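Local structure of interferon-activable protein 202 (Mus musculus, 4L5R) at residues T23-F28 with M37-V42; Y49-F54 with L80-T85. The protein binds double-stranded DNA without sequence specificity and restrains innate immune signalling by preventing activation of the AIM2 inflammasome, probably by sequestering cytosolic DNA. All coordinates share one frame; numbering follows the deposited sequence.

Contact 1: residues T23-F28 with M37-V42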
loop_
_atom_site.group_PDB
_atom_site.type_symbol
_atom_site.label_atom_id
_atom_site.label_comp_id
_atom_site.label_asym_id
_atom_site.label_seq_id
_atom_site.Cartn_x
_atom_site.Cartn_y
_atom_site.Cartn_z
ATOM N N THR A 23 8.394 5.605 -3.405
ATOM C CA THR A 23 8.057 4.582 -4.406
ATOM C C THR A 23 6.638 4.753 -4.923
ATOM O O THR A 23 5.809 5.411 -4.287
ATOM C CB THR A 23 8.184 3.146 -3.832
ATOM O OG1 THR A 23 7.178 2.918 -2.830
ATOM C CG2 THR A 23 9.557 2.921 -3.233
ATOM N N ALA A 24 6.357 4.148 -6.074
ATOM C CA ALA A 24 5.001 4.078 -6.584
ATOM C C ALA A 24 4.864 2.890 -7.539
ATOM O O ALA A 24 5.775 2.592 -8.311
ATOM C CB ALA A 24 4.624 5.380 -7.288
ATOM N N THR A 25 3.725 2.217 -7.471
ATOM C CA THR A 25 3.440 1.083 -8.352
ATOM C C THR A 25 2.886 1.584 -9.669
ATOM O O THR A 25 2.565 2.775 -9.810
ATOM C CB THR A 25 2.418 0.131 -7.722
ATOM O OG1 THR A 25 1.118 0.747 -7.695
ATOM C CG2 THR A 25 2.847 -0.292 -6.295
ATOM N N GLU A 26 2.776 0.688 -10.647
ATOM C CA GLU A 26 2.030 1.008 -11.842
ATOM C C GLU A 26 0.565 1.096 -11.439
ATOM O O GLU A 26 0.162 0.534 -10.413
ATOM C CB GLU A 26 2.217 -0.094 -12.899
ATOM C CG GLU A 26 1.836 -1.466 -12.389
ATOM C CD GLU A 26 2.418 -2.600 -13.222
ATOM O OE1 GLU A 26 3.165 -3.426 -12.650
ATOM O OE2 GLU A 26 2.126 -2.669 -14.435
ATOM N N PRO A 27 -0.241 1.782 -12.252
ATOM C CA PRO A 27 -1.694 1.806 -12.069
ATOM C C PRO A 27 -2.285 0.436 -12.357
ATOM O O PRO A 27 -1.685 -0.350 -13.083
ATOM C CB PRO A 27 -2.160 2.814 -13.125
ATOM C CG PRO A 27 -0.952 3.637 -13.413
ATOM C CD PRO A 27 0.199 2.718 -13.300
ATOM N N PHE A 28 -3.445 0.151 -11.785
ATOM C CA PHE A 28 -4.106 -1.115 -12.032
ATOM C C PHE A 28 -5.590 -0.901 -11.794
ATOM O O PHE A 28 -5.985 -0.000 -11.046
ATOM C CB PHE A 28 -3.541 -2.234 -11.137
ATOM C CG PHE A 28 -3.650 -1.958 -9.664
ATOM C CD1 PHE A 28 -2.676 -1.214 -9.004
ATOM C CD2 PHE A 28 -4.732 -2.432 -8.939
ATOM C CE1 PHE A 28 -2.779 -0.953 -7.647
ATOM C CE2 PHE A 28 -4.839 -2.177 -7.567
ATOM C CZ PHE A 28 -3.876 -1.436 -6.928
ATOM N N MET A 37 -6.173 2.743 -9.786
ATOM C CA MET A 37 -5.433 3.348 -8.676
ATOM C C MET A 37 -3.976 2.923 -8.761
ATOM O O MET A 37 -3.620 2.057 -9.568
ATOM C CB MET A 37 -6.018 2.888 -7.336
ATOM C CG MET A 37 -5.823 1.391 -7.059
ATOM S SD MET A 37 -6.377 0.887 -5.405
ATOM C CE MET A 37 -5.053 1.557 -4.403
ATOM N N PHE A 38 -3.125 3.523 -7.930
ATOM C CA PHE A 38 -1.791 3.003 -7.760
ATOM C C PHE A 38 -1.393 3.218 -6.305
ATOM O O PHE A 38 -1.960 4.086 -5.627
ATOM C CB PHE A 38 -0.773 3.577 -8.772
ATOM C CG PHE A 38 -0.527 5.077 -8.659
ATOM C CD1 PHE A 38 0.428 5.572 -7.792
ATOM C CD2 PHE A 38 -1.210 5.968 -9.474
ATOM C CE1 PHE A 38 0.678 6.951 -7.695
ATOM C CE2 PHE A 38 -0.968 7.341 -9.392
ATOM C CZ PHE A 38 -0.019 7.826 -8.500
ATOM N N HIS A 39 -0.485 2.385 -5.823
ATOM C CA HIS A 39 0.058 2.538 -4.471
ATOM C C HIS A 39 1.322 3.369 -4.489
ATOM O O HIS A 39 2.054 3.371 -5.470
ATOM C CB HIS A 39 0.400 1.168 -3.880
ATOM C CG HIS A 39 -0.797 0.318 -3.625
ATOM N ND1 HIS A 39 -1.648 0.537 -2.563
ATOM C CD2 HIS A 39 -1.305 -0.738 -4.307
ATOM C CE1 HIS A 39 -2.628 -0.348 -2.600
ATOM N NE2 HIS A 39 -2.440 -1.137 -3.647
ATOM N N ALA A 40 1.614 4.038 -3.378
ATOM C CA ALA A 40 2.857 4.752 -3.292
ATOM C C ALA A 40 3.267 4.838 -1.824
ATOM O O ALA A 40 2.460 4.558 -0.927
ATOM C CB ALA A 40 2.726 6.157 -3.921
ATOM N N THR A 41 4.537 5.168 -1.610
ATOM C CA THR A 41 5.079 5.467 -0.268
ATOM C C THR A 41 5.765 6.830 -0.370
ATOM O O THR A 41 6.483 7.104 -1.342
ATOM C CB THR A 41 6.091 4.403 0.161
ATOM O OG1 THR A 41 5.418 3.136 0.294
ATOM C CG2 THR A 41 6.707 4.754 1.511
ATOM N N VAL A 42 5.519 7.685 0.616
ATOM C CA VAL A 42 6.121 9.007 0.660
ATOM C C VAL A 42 6.618 9.242 2.079
ATOM O O VAL A 42 6.254 8.502 2.996
ATOM C CB VAL A 42 5.099 10.094 0.323
ATOM C CG1 VAL A 42 4.492 9.844 -1.077
ATOM C CG2 VAL A 42 4.000 10.158 1.399
HETATM O O HOH W 1 4.697 1.990 -3.755
#
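Phe28 lays one ring face against Met37, whose CG sits 3.4 Å from Phe28 CZ, while Met37 SD lies 4.7 Å from the centroid of the Phe28 ring, obliquely placed, a Met-aromatic contact. His39 NE2 meets the edge of the same ring, 3.6 Å from Phe28 CZ; the two ring planes are 24° apart but slid past each other. Met37 bends at chi3 (-75°), which carries CE over one face of the His39 imidazole. The backbones form an antiparallel beta hairpin of the first OB fold, with paired ends Thr23-Thr41 and Phe28-Met37 and a one-residue register shift between them. Where the ladder breaks, Thr25 OG1 stands in for a backbone acceptor: it takes His39 N at 3.0 Å and donates to Glu26 O at 2.9 Å. A valine here would probably leave His39 N without this acceptor and Glu26 O without its hydroxyl donor. Thr25 N in turn donates to His39 O at 2.9 Å. On the other face Ala24 CB packs on Ala40 CB at 3.9 Å. Farther out, His39, which mediates interaction with TP53BP1, bonds His192 O through NE2 and meets the Phe174 ring, consistent with a held imidazole.

Contact 2: residues Y49-F54 with L80-T85. With NA (sodium ion), chain D.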
loop_
_atom_site.group_PDB
_atom_site.type_symbol
_atom_site.label_atom_id
_atom_site.label_comp_id
_atom_site.label_asym_id
_atom_site.label_seq_id
_atom_site.Cartn_x
_atom_site.Cartn_y
_atom_site.Cartn_z
ATOM N N TYR A 49 4.530 7.377 4.948
ATOM C CA TYR A 49 3.122 7.049 4.816
ATOM C C TYR A 49 2.956 6.156 3.608
ATOM O O TYR A 49 3.645 6.355 2.622
ATOM C CB TYR A 49 2.309 8.294 4.483
ATOM C CG TYR A 49 2.268 9.362 5.533
ATOM C CD1 TYR A 49 3.208 10.383 5.539
ATOM C CD2 TYR A 49 1.253 9.387 6.483
ATOM C CE1 TYR A 49 3.158 11.400 6.488
ATOM C CE2 TYR A 49 1.199 10.409 7.452
ATOM C CZ TYR A 49 2.156 11.404 7.438
ATOM O OH TYR A 49 2.120 12.422 8.374
ATOM N N ARG A 50 2.039 5.199 3.696
ATOM C CA ARG A 50 1.531 4.512 2.516
ATOM C C ARG A 50 0.452 5.401 1.932
ATOM O O ARG A 50 -0.271 6.087 2.664
ATOM C CB ARG A 50 0.925 3.147 2.877
ATOM C CG ARG A 50 1.800 2.267 3.744
ATOM C CD ARG A 50 3.055 1.768 3.043
ATOM N NE ARG A 50 3.797 0.855 3.921
ATOM C CZ ARG A 50 5.067 0.501 3.747
ATOM N NH1 ARG A 50 5.751 0.980 2.716
ATOM N NH2 ARG A 50 5.658 -0.325 4.614
ATOM N N VAL A 51 0.329 5.367 0.611
ATOM C CA VAL A 51 -0.558 6.259 -0.094
ATOM C C VAL A 51 -1.326 5.437 -1.129
ATOM O O VAL A 51 -0.755 4.539 -1.770
ATOM C CB VAL A 51 0.239 7.356 -0.837
ATOM C CG1 VAL A 51 -0.716 8.405 -1.462
ATOM C CG2 VAL A 51 1.274 8.007 0.088
ATOM N N LYS A 52 -2.620 5.709 -1.244
ATOM C CA LYS A 52 -3.424 5.159 -2.333
ATOM C C LYS A 52 -3.870 6.319 -3.192
ATOM O O LYS A 52 -4.486 7.279 -2.694
ATOM C CB LYS A 52 -4.639 4.404 -1.798
ATOM C CG LYS A 52 -4.284 3.106 -1.049
ATOM C CD LYS A 52 -5.468 2.575 -0.246
ATOM C CE LYS A 52 -5.112 1.234 0.418
ATOM N NZ LYS A 52 -6.290 0.657 1.112
ATOM N N VAL A 53 -3.566 6.237 -4.485
ATOM C CA VAL A 53 -3.822 7.353 -5.386
ATOM C C VAL A 53 -4.840 6.904 -6.436
ATOM O O VAL A 53 -4.669 5.863 -7.058
ATOM C CB VAL A 53 -2.521 7.844 -6.061
ATOM C CG1 VAL A 53 -2.799 9.075 -6.926
ATOM C CG2 VAL A 53 -1.434 8.153 -5.012
ATOM N N PHE A 54 -5.911 7.668 -6.594
ATOM C CA PHE A 54 -7.032 7.269 -7.445
ATOM C C PHE A 54 -7.119 8.123 -8.684
ATOM O O PHE A 54 -7.851 7.820 -9.618
ATOM C CB PHE A 54 -8.340 7.336 -6.656
ATOM C CG PHE A 54 -8.340 6.418 -5.479
ATOM C CD1 PHE A 54 -8.492 5.060 -5.660
ATOM C CD2 PHE A 54 -8.127 6.898 -4.200
ATOM C CE1 PHE A 54 -8.444 4.184 -4.580
ATOM C CE2 PHE A 54 -8.087 6.027 -3.110
ATOM C CZ PHE A 54 -8.250 4.678 -3.299
ATOM N N LEU A 80 -2.732 7.562 3.543
ATOM C CA LEU A 80 -3.170 8.749 2.824
ATOM C C LEU A 80 -3.898 8.304 1.556
ATOM O O LEU A 80 -3.414 7.427 0.841
ATOM C CB LEU A 80 -1.966 9.597 2.451
ATOM C CG LEU A 80 -1.427 10.568 3.501
ATOM C CD1 LEU A 80 -1.790 10.165 4.912
ATOM C CD2 LEU A 80 0.071 10.772 3.328
ATOM N N GLU A 81 -5.061 8.895 1.297
ATOM C CA GLU A 81 -5.836 8.579 0.092
ATOM C C GLU A 81 -6.063 9.859 -0.684
ATOM O O GLU A 81 -6.439 10.893 -0.115
ATOM C CB GLU A 81 -7.158 7.923 0.462
ATOM C CG GLU A 81 -6.957 6.549 1.166
ATOM C CD GLU A 81 -8.246 5.780 1.411
ATOM O OE1 GLU A 81 -9.339 6.339 1.186
ATOM O OE2 GLU A 81 -8.155 4.596 1.824
ATOM N N ILE A 82 -5.823 9.796 -1.986
ATOM C CA ILE A 82 -5.823 10.990 -2.803
ATOM C C ILE A 82 -6.697 10.756 -4.026
ATOM O O ILE A 82 -6.410 9.875 -4.832
ATOM C CB ILE A 82 -4.401 11.359 -3.239
ATOM C CG1 ILE A 82 -3.509 11.573 -1.995
ATOM C CG2 ILE A 82 -4.434 12.606 -4.188
ATOM C CD1 ILE A 82 -2.043 11.696 -2.298
ATOM N N ASN A 83 -7.766 11.538 -4.150
ATOM C CA ASN A 83 -8.584 11.496 -5.355
ATOM C C ASN A 83 -8.554 12.824 -6.098
ATOM O O ASN A 83 -7.677 13.654 -5.862
ATOM C CB ASN A 83 -10.021 11.036 -5.067
ATOM C CG ASN A 83 -10.781 11.981 -4.158
ATOM O OD1 ASN A 83 -10.302 13.062 -3.802
ATOM N ND2 ASN A 83 -11.997 11.585 -3.797
ATOM N N GLU A 84 -9.503 13.019 -7.002
ATOM C CA GLU A 84 -9.537 14.226 -7.822
ATOM C C GLU A 84 -9.771 15.473 -6.985
ATOM O O GLU A 84 -9.471 16.583 -7.419
ATOM C CB GLU A 84 -10.599 14.103 -8.919
ATOM C CG GLU A 84 -10.329 12.969 -9.886
ATOM C CD GLU A 84 -11.372 12.879 -10.998
ATOM N N THR A 85 -10.291 15.289 -5.775
ATOM C CA THR A 85 -10.505 16.412 -4.868
ATOM C C THR A 85 -9.196 17.095 -4.464
ATOM O O THR A 85 -9.169 18.303 -4.229
ATOM C CB THR A 85 -11.285 15.975 -3.611
ATOM O OG1 THR A 85 -12.612 15.597 -3.991
ATOM C CG2 THR A 85 -11.365 17.109 -2.598
HETATM NA NA NA D . -9.937 5.945 -10.049
HETATM O O HOH W 2 -6.788 2.574 3.055
#
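Tyr49 and Leu80 make the closest apolar contact here: Leu80 CD2 sits over one face of the phenol ring, 3.8 Å from the centroid of Tyr49, a CH-pi contact, and Leu80 CD1 reaches the ring carbon Tyr49 CD2 at 3.5 Å. On the same side of the sheet Val51 CG1 is turned opposite its own backbone nitrogen (chi1 -174°), which swings it toward Ile82 CD1, 3.6 Å from Val51 CG1. Phe54 turns its ring edge to Glu81 CB, with ring and carboxylate planes 80° apart.

Backbone hydrogen bonds alternate between the strands in the parallel pattern: Leu80 N to Arg50 O, Lys52 N to Leu80 O at 2.8 Å, Ile82 N to Lys52 O, and Phe54 N to Ile82 O at 2.9 Å. This is the parallel pairing of strands 48-53 and 79-82 within the first OB fold of the HIN-200 1 domain. Just past the second strand, Asn83 OD1 accepts Thr85 N in an Asx turn, while Asn83 ND2 bonds Lys4 O.

Phe54 O binds a sodium ion at 2.8 Å, together with Asn36 O.

The polar side chains Lys52 and Glu81 run side by side on the face opposite the valines. Lys52 NZ and Glu81 OE2 are 4.4 Å apart, too far for a salt bridge, and a water joins them, accepting from Lys52 NZ and donating to Glu81 OE2 at 2.7 Å. Lys52 NZ also bonds His192 ND1 and Ser175 OG, and Glu81 OE2 bonds Ser7 OG. Opposite charges on buried Lys52 and Glu81 are thus likely to steady each other through water and several neutral partners.

Contact 1 closes before contact 2 opens along the chain, and their centres lie 9 Å apart in one mixed sheet, the OB fold of the first half of this HIN-200 domain. Strand 35-43 supplies a segment to contact 1 and strand 48-53 one to contact 2; the two are antiparallel neighbours, tied by probable hydrogen bonds from Val51 N to Ala40 O and from Tyr49 N to Val42 O. The sheet therefore runs from the 23-28 hairpin arm through these central strands to 80-85. His192, from the second OB fold, bonds both His39 and Lys52, so the two contacts share a seam between the folds.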